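Local coordinates for protein NAD-dependent epimerase/dehydratase (Methanobrevibacter ruminantium, PDB 6DNT) that binds NAD and, as a UDP-N-acetylglucosamine 4-epimerase, probably interconverts UDP-N-acetylglucosamine and UDP-N-acetylgalactosamine, at residues I145-F150 against D264-I269; S227-G232 against S292-K297. All coordinates share one frame; numbering follows the deposited sequence.

Contact 1. Residues I145-F150 against D264-I269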
ATOM      1  N   ILE A 145       1.697  14.804  17.023  1.00 18.95           N
ATOM      2  CA  ILE A 145       2.094  15.761  15.986  1.00 19.05           C
ATOM      3  C   ILE A 145       0.821  16.340  15.363  1.00 19.13           C
ATOM      4  O   ILE A 145      -0.123  15.596  15.078  1.00 20.22           O
ATOM      5  CB  ILE A 145       2.962  15.028  14.921  1.00 19.03           C
ATOM      6  CG1 ILE A 145       4.344  14.683  15.509  1.00 19.23           C
ATOM      7  CG2 ILE A 145       3.097  15.815  13.616  1.00 19.11           C
ATOM      8  CD1 ILE A 145       5.180  15.852  15.971  1.00 19.82           C
ATOM      9  N   LYS A 146       0.778  17.662  15.195  1.00 18.35           N
ATOM     10  CA  LYS A 146      -0.433  18.327  14.693  1.00 19.45           C
ATOM     11  C   LYS A 146      -0.737  17.929  13.265  1.00 17.75           C
ATOM     12  O   LYS A 146      -1.897  17.754  12.906  1.00 17.80           O
ATOM     13  CB  LYS A 146      -0.333  19.851  14.788  1.00 21.85           C
ATOM     14  CG  LYS A 146      -0.406  20.360  16.216  1.00 27.12           C
ATOM     15  CD  LYS A 146      -0.080  21.850  16.292  1.00 30.53           C
ATOM     16  CE  LYS A 146       0.194  22.290  17.727  1.00 33.94           C
ATOM     17  NZ  LYS A 146       1.386  21.620  18.327  1.00 34.62           N
ATOM     18  N   LYS A 147       0.299  17.787  12.439  1.00 15.70           N
ATOM     19  CA  LYS A 147       0.079  17.377  11.054  1.00 14.83           C
ATOM     20  C   LYS A 147       1.333  16.775  10.445  1.00 13.18           C
ATOM     21  O   LYS A 147       2.443  17.262  10.691  1.00 12.46           O
ATOM     22  CB  LYS A 147      -0.361  18.567  10.219  1.00 16.45           C
ATOM     23  CG  LYS A 147      -1.021  18.196   8.896  1.00 18.17           C
ATOM     24  CD  LYS A 147      -2.470  18.602   8.871  1.00 19.85           C
ATOM     25  CE  LYS A 147      -3.035  18.518   7.480  0.80 20.75           C
ATOM     26  NZ  LYS A 147      -3.875  19.704   7.167  0.80 22.23           N
ATOM     27  N   VAL A 148       1.131  15.774   9.584  0.50 12.21           N
ATOM     28  CA  VAL A 148       2.176  15.192   8.744  0.50 11.88           C
ATOM     29  C   VAL A 148       1.917  15.637   7.303  0.50 11.30           C
ATOM     30  O   VAL A 148       0.778  15.537   6.848  0.50 10.91           O
ATOM     31  CB  VAL A 148       2.109  13.656   8.793  0.50 11.99           C
ATOM     32  CG1 VAL A 148       3.053  13.042   7.762  0.50 12.11           C
ATOM     33  CG2 VAL A 148       2.399  13.142  10.201  0.50 12.24           C
ATOM     34  N   ILE A 149       2.931  16.127   6.583  0.80 11.28           N
ATOM     35  CA  ILE A 149       2.746  16.518   5.196  0.80 11.26           C
ATOM     36  C   ILE A 149       3.643  15.545   4.444  0.80 10.86           C
ATOM     37  O   ILE A 149       4.856  15.590   4.604  0.80 11.01           O
ATOM     38  CB  ILE A 149       3.108  17.988   4.954  0.80 12.20           C
ATOM     39  CG1 ILE A 149       2.339  18.918   5.925  0.80 12.64           C
ATOM     40  CG2 ILE A 149       2.788  18.345   3.506  0.80 12.44           C
ATOM     41  CD1 ILE A 149       2.969  19.070   7.301  0.80 13.62           C
ATOM     42  N   PHE A 150       3.030  14.656   3.663  1.00 10.15           N
ATOM     43  CA  PHE A 150       3.736  13.554   3.000  1.00 10.23           C
ATOM     44  C   PHE A 150       3.891  13.815   1.502  1.00 10.15           C
ATOM     45  O   PHE A 150       2.939  14.203   0.851  1.00 10.52           O
ATOM     46  CB  PHE A 150       2.960  12.244   3.190  1.00 10.26           C
ATOM     47  CG  PHE A 150       3.552  11.081   2.446  1.00 10.13           C
ATOM     48  CD1 PHE A 150       4.841  10.652   2.713  1.00 10.43           C
ATOM     49  CD2 PHE A 150       2.835  10.436   1.440  1.00 10.18           C
ATOM     50  CE1 PHE A 150       5.405   9.603   2.008  1.00 10.44           C
ATOM     51  CE2 PHE A 150       3.398   9.383   0.732  1.00 10.29           C
ATOM     52  CZ  PHE A 150       4.675   8.962   1.013  1.00 10.34           C
ATOM     53  N   ASP A 264      -6.796  22.980   7.675  0.80 26.97           N
ATOM     54  CA  ASP A 264      -7.598  22.011   8.440  0.80 27.71           C
ATOM     55  C   ASP A 264      -7.953  20.763   7.629  0.80 25.62           C
ATOM     56  O   ASP A 264      -8.541  19.825   8.164  0.80 25.94           O
ATOM     57  CB  ASP A 264      -8.896  22.654   8.961  0.80 30.69           C
ATOM     58  CG  ASP A 264      -8.661  23.614  10.124  0.80 33.01           C
ATOM     59  OD1 ASP A 264      -7.627  23.514  10.826  0.80 34.66           O
ATOM     60  OD2 ASP A 264      -9.543  24.471  10.347  0.80 38.06           O
ATOM     61  N   TYR A 265      -7.597  20.745   6.349  1.00 23.93           N
ATOM     62  CA  TYR A 265      -7.923  19.631   5.475  1.00 22.76           C
ATOM     63  C   TYR A 265      -7.055  18.395   5.761  1.00 20.26           C
ATOM     64  O   TYR A 265      -5.848  18.516   5.965  1.00 20.99           O
ATOM     65  CB  TYR A 265      -7.745  20.071   4.020  1.00 24.37           C
ATOM     66  CG  TYR A 265      -8.023  18.989   3.019  1.00 25.21           C
ATOM     67  CD1 TYR A 265      -9.327  18.616   2.706  1.00 27.00           C
ATOM     68  CD2 TYR A 265      -6.977  18.338   2.377  1.00 26.21           C
ATOM     69  CE1 TYR A 265      -9.579  17.612   1.774  1.00 27.94           C
ATOM     70  CE2 TYR A 265      -7.218  17.337   1.460  1.00 26.62           C
ATOM     71  CZ  TYR A 265      -8.505  16.981   1.154  1.00 27.26           C
ATOM     72  OH  TYR A 265      -8.705  15.990   0.223  1.00 31.10           O
ATOM     73  N   ASN A 266      -7.684  17.223   5.785  1.00 18.90           N
ATOM     74  CA  ASN A 266      -6.966  15.940   5.793  1.00 18.83           C
ATOM     75  C   ASN A 266      -7.287  15.182   4.529  1.00 17.55           C
ATOM     76  O   ASN A 266      -8.453  15.033   4.181  1.00 16.96           O
ATOM     77  CB  ASN A 266      -7.369  15.076   6.982  1.00 19.84           C
ATOM     78  CG  ASN A 266      -7.003  15.710   8.287  1.00 21.32           C
ATOM     79  OD1 ASN A 266      -5.832  15.962   8.549  1.00 21.90           O
ATOM     80  ND2 ASN A 266      -8.011  16.017   9.108  1.00 22.97           N
ATOM     81  N   GLY A 267      -6.267  14.665   3.849  1.00 15.68           N
ATOM     82  CA  GLY A 267      -6.516  13.884   2.639  1.00 15.35           C
ATOM     83  C   GLY A 267      -5.396  14.025   1.639  1.00 14.98           C
ATOM     84  O   GLY A 267      -4.263  14.336   2.013  1.00 13.87           O
ATOM     85  N   VAL A 268      -5.738  13.816   0.374  1.00 15.00           N
ATOM     86  CA  VAL A 268      -4.750  13.731  -0.710  1.00 15.51           C
ATOM     87  C   VAL A 268      -5.056  14.810  -1.742  1.00 15.04           C
ATOM     88  O   VAL A 268      -6.227  15.031  -2.072  1.00 16.18           O
ATOM     89  CB  VAL A 268      -4.682  12.311  -1.334  1.00 16.69           C
ATOM     90  CG1 VAL A 268      -6.015  11.856  -1.917  1.00 18.35           C
ATOM     91  CG2 VAL A 268      -3.596  12.232  -2.398  1.00 16.98           C
ATOM     92  N   ILE A 269      -4.015  15.501  -2.213  0.70 14.67           N
ATOM     93  CA  ILE A 269      -4.168  16.622  -3.151  0.70 14.79           C
ATOM     94  C   ILE A 269      -3.079  16.533  -4.221  0.70 14.02           C
ATOM     95  O   ILE A 269      -1.917  16.354  -3.897  0.70 13.55           O
ATOM     96  CB  ILE A 269      -4.027  17.989  -2.438  0.70 15.84           C
ATOM     97  CG1 ILE A 269      -5.053  18.142  -1.308  0.70 16.51           C
ATOM     98  CG2 ILE A 269      -4.182  19.134  -3.423  0.70 17.09           C
ATOM     99  CD1 ILE A 269      -4.788  19.344  -0.423  0.70 16.62           C
TER
HETATM  100  O   HOH W   1      -5.668  18.884   9.092  1.00 39.39           O
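Lys147 reaches from the start of strand 147-153 to the backbone of Tyr265, just ahead of strand 267-271. The direct polar link is one hydrogen bond, from Lys147 NZ to Tyr265 O at 2.6 Å. The C=O...N angle is 150°, and the donor is tilted 22° from the carbonyl plane. With chi1 at -162° CG points away from the backbone N of Lys147, and kinks at the second and fourth torsions bring NZ to the carbonyl. NZ also bonds to Ser260 O, in the last turn of helix 250-262, and to Ser263 O just beyond it.

A water-mediated link runs beside the direct one. Water 1 accepts from Lys147 NZ at 2.8 Å and donates to Asn266 OD1 at 3.0 Å. The same OD1 accepts from the backbone N of Tyr199, which ties the amide to the start of strand 199-208. The three carbonyls and the water share the three N-H groups of Lys147 NZ, so not all four can be full bonds at once.

The CE methylene runs close to the same oxygens: Lys147 CE is 3.2 Å from Tyr265 O and 3.9 Å from Asn266 OD1. Apolar packing comes from Val200, which both Lys147 and Tyr265 touch. The lysine crosses the beginning of strand 199-208 at this valine. That strand sits between the two joined strands, and all three run parallel within the mixed sheet of this Rossmann-type fold.

The buried ammonium group is met by main-chain carbonyls and a water. Carbonyls at the C-terminal end of a helix probably help to stabilise its positive charge.

Contact 2. Residues S227-G232 against S292-K297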
ATOM      1  N   SER A 227      21.635  20.950 -18.619  0.50 13.65           N
ATOM      2  CA  SER A 227      23.013  20.515 -18.426  0.50 13.97           C
ATOM      3  C   SER A 227      23.685  20.249 -19.768  0.50 14.11           C
ATOM      4  O   SER A 227      24.774  20.755 -20.020  0.50 13.60           O
ATOM      5  CB  SER A 227      23.078  19.277 -17.533  0.50 14.07           C
ATOM      6  OG  SER A 227      24.419  18.965 -17.199  0.50 14.03           O
ATOM      7  N   ALA A 228      22.995  19.520 -20.648  1.00 14.18           N
ATOM      8  CA  ALA A 228      23.538  19.204 -21.975  1.00 14.28           C
ATOM      9  C   ALA A 228      23.918  20.483 -22.723  1.00 13.75           C
ATOM     10  O   ALA A 228      25.058  20.619 -23.176  1.00 13.76           O
ATOM     11  CB  ALA A 228      22.549  18.390 -22.780  1.00 14.60           C
ATOM     12  N   ILE A 229      22.983  21.415 -22.800  1.00 13.75           N
ATOM     13  CA  ILE A 229      23.182  22.655 -23.548  1.00 14.91           C
ATOM     14  C   ILE A 229      24.336  23.452 -22.933  1.00 15.45           C
ATOM     15  O   ILE A 229      25.213  23.929 -23.658  1.00 15.37           O
ATOM     16  CB  ILE A 229      21.891  23.481 -23.660  1.00 15.26           C
ATOM     17  CG1 ILE A 229      20.873  22.777 -24.567  1.00 15.86           C
ATOM     18  CG2 ILE A 229      22.170  24.891 -24.176  1.00 15.70           C
ATOM     19  CD1 ILE A 229      19.466  23.323 -24.443  1.00 17.02           C
ATOM     20  N   LEU A 230      24.388  23.541 -21.604  1.00 16.02           N
ATOM     21  CA  LEU A 230      25.498  24.263 -20.949  1.00 16.95           C
ATOM     22  C   LEU A 230      26.863  23.627 -21.155  1.00 18.20           C
ATOM     23  O   LEU A 230      27.888  24.340 -21.181  1.00 19.41           O
ATOM     24  CB  LEU A 230      25.233  24.423 -19.442  1.00 16.39           C
ATOM     25  CG  LEU A 230      24.107  25.375 -19.060  1.00 16.69           C
ATOM     26  CD1 LEU A 230      23.852  25.296 -17.557  1.00 17.08           C
ATOM     27  CD2 LEU A 230      24.370  26.813 -19.474  1.00 17.25           C
ATOM     28  N   ASN A 231      26.888  22.303 -21.301  1.00 18.71           N
ATOM     29  CA  ASN A 231      28.099  21.561 -21.598  1.00 19.85           C
ATOM     30  C   ASN A 231      28.416  21.476 -23.095  1.00 18.99           C
ATOM     31  O   ASN A 231      29.385  20.824 -23.462  1.00 19.65           O
ATOM     32  CB  ASN A 231      28.016  20.142 -21.034  1.00 22.12           C
ATOM     33  CG  ASN A 231      28.250  20.089 -19.535  1.00 25.35           C
ATOM     34  OD1 ASN A 231      29.114  20.796 -18.986  1.00 27.72           O
ATOM     35  ND2 ASN A 231      27.523  19.211 -18.869  1.00 28.64           N
ATOM     36  N   GLY A 232      27.612  22.124 -23.935  1.00 18.26           N
ATOM     37  CA  GLY A 232      27.849  22.168 -25.377  1.00 18.52           C
ATOM     38  C   GLY A 232      27.548  20.865 -26.089  1.00 18.65           C
ATOM     39  O   GLY A 232      28.174  20.560 -27.111  1.00 19.07           O
ATOM     40  N   SER A 292      20.318  29.119 -27.633  1.00 17.80           N
ATOM     41  CA  SER A 292      21.087  27.974 -28.104  1.00 18.03           C
ATOM     42  C   SER A 292      20.629  27.513 -29.478  1.00 17.30           C
ATOM     43  O   SER A 292      19.439  27.389 -29.724  1.00 17.87           O
ATOM     44  CB  SER A 292      20.932  26.802 -27.131  1.00 18.11           C
ATOM     45  OG  SER A 292      21.621  25.644 -27.595  1.00 18.13           O
ATOM     46  N   ASP A 293      21.606  27.234 -30.341  1.00 17.25           N
ATOM     47  CA  ASP A 293      21.374  26.590 -31.638  1.00 17.79           C
ATOM     48  C   ASP A 293      21.772  25.102 -31.649  1.00 16.74           C
ATOM     49  O   ASP A 293      21.839  24.472 -32.715  1.00 15.82           O
ATOM     50  CB  ASP A 293      22.129  27.369 -32.722  1.00 19.49           C
ATOM     51  CG  ASP A 293      21.522  28.731 -32.970  1.00 22.06           C
ATOM     52  OD1 ASP A 293      20.285  28.818 -33.097  1.00 24.41           O
ATOM     53  OD2 ASP A 293      22.274  29.712 -33.030  1.00 26.16           O
ATOM     54  N   ILE A 294      22.017  24.530 -30.465  1.00 15.57           N
ATOM     55  CA  ILE A 294      22.302  23.110 -30.349  1.00 15.49           C
ATOM     56  C   ILE A 294      20.994  22.357 -30.607  1.00 15.59           C
ATOM     57  O   ILE A 294      19.974  22.662 -29.994  1.00 16.49           O
ATOM     58  CB  ILE A 294      22.845  22.758 -28.942  1.00 15.19           C
ATOM     59  CG1 ILE A 294      24.232  23.388 -28.735  1.00 15.15           C
ATOM     60  CG2 ILE A 294      22.913  21.251 -28.730  1.00 15.29           C
ATOM     61  CD1 ILE A 294      24.712  23.410 -27.299  1.00 15.67           C
ATOM     62  N   ASP A 295      21.015  21.377 -31.502  1.00 15.66           N
ATOM     63  CA  ASP A 295      19.809  20.619 -31.789  1.00 16.69           C
ATOM     64  C   ASP A 295      19.673  19.407 -30.865  1.00 15.48           C
ATOM     65  O   ASP A 295      20.618  19.006 -30.200  1.00 14.43           O
ATOM     66  CB  ASP A 295      19.737  20.193 -33.254  1.00 19.27           C
ATOM     67  CG  ASP A 295      18.286  20.109 -33.781  0.80 21.97           C
ATOM     68  OD1 ASP A 295      17.294  20.215 -32.992  0.80 22.93           O
ATOM     69  OD2 ASP A 295      18.140  19.916 -35.001  0.80 26.48           O
ATOM     70  N   VAL A 296      18.458  18.861 -30.840  1.00 14.77           N
ATOM     71  CA  VAL A 296      18.110  17.698 -30.038  1.00 14.57           C
ATOM     72  C   VAL A 296      18.111  16.452 -30.917  1.00 14.58           C
ATOM     73  O   VAL A 296      17.789  16.529 -32.111  1.00 15.92           O
ATOM     74  CB  VAL A 296      16.741  17.909 -29.332  1.00 14.83           C
ATOM     75  CG1 VAL A 296      15.568  17.950 -30.301  1.00 14.96           C
ATOM     76  CG2 VAL A 296      16.511  16.838 -28.282  1.00 14.97           C
ATOM     77  N   LYS A 297      18.489  15.320 -30.338  1.00 13.91           N
ATOM     78  CA  LYS A 297      18.498  14.035 -31.018  1.00 14.05           C
ATOM     79  C   LYS A 297      17.268  13.263 -30.555  1.00 14.70           C
ATOM     80  O   LYS A 297      16.757  13.499 -29.454  1.00 14.04           O
ATOM     81  CB  LYS A 297      19.770  13.261 -30.700  1.00 14.25           C
ATOM     82  CG  LYS A 297      21.027  13.978 -31.189  1.00 14.17           C
ATOM     83  CD  LYS A 297      22.316  13.267 -30.857  1.00 14.33           C
ATOM     84  CE  LYS A 297      22.591  13.312 -29.363  1.00 14.44           C
ATOM     85  NZ  LYS A 297      23.826  12.599 -29.009  1.00 13.95           N
TER
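Ile229 O accepts the backbone N-H of Gly232 at 3.0 Å, and the methyl end of Ile294 comes up against the same oxygen. Ile294 CD1 lies 3.7 Å from Ile229 O and 3.9 Å from Gly232 CA. In Ile294, chi2 of 165° extends the chain and carries CD1 to the helix end. Ile229 answers with CG2, 4.3 Å from Ile294 CD1. The helix in question is 221-230, and Gly232, with positive phi (73°), ends it in a Schellman motif. The facing residues belong to the loop between helix 279-289 and strand 297-299. Ser292 shapes that loop by an ST turn: its OG accepts from Ile294 N at 3.1 Å. The N-H...O angle is 159°. Ile229 CG2 rests 3.5 Å from the same Ser292 OG. With an alanine in place of Ser292 the hydroxyl is gone, and Ile294 N would probably lose its acceptor, leaving the turn that presents Ile294 less firmly set. Ile229 is buried further by Ile286 and Ser287 of helix 279-289 and by Leu290. Ile294 also touches Ser234, next to strand 236-238.

From the N terminus the chain meets 145-150 first, at strand 147-153. It then passes strand 199-208 and reaches 227-232, at the end of helix 221-230. Next comes 264-269, where contact 1 closes a loop of 113 residues. Last is 292-297, where contact 2 closes a loop of 59. The segments alternate, so the two loops cross and neither nests in the other. Contact 1 ties two strands of the large sheet across strand 199-208. Contact 2 ties a helix end to the loop before strand 297-299. The contacts lie on opposite sides of the chain's centre, their own centres about 41 Å apart, and they do not touch.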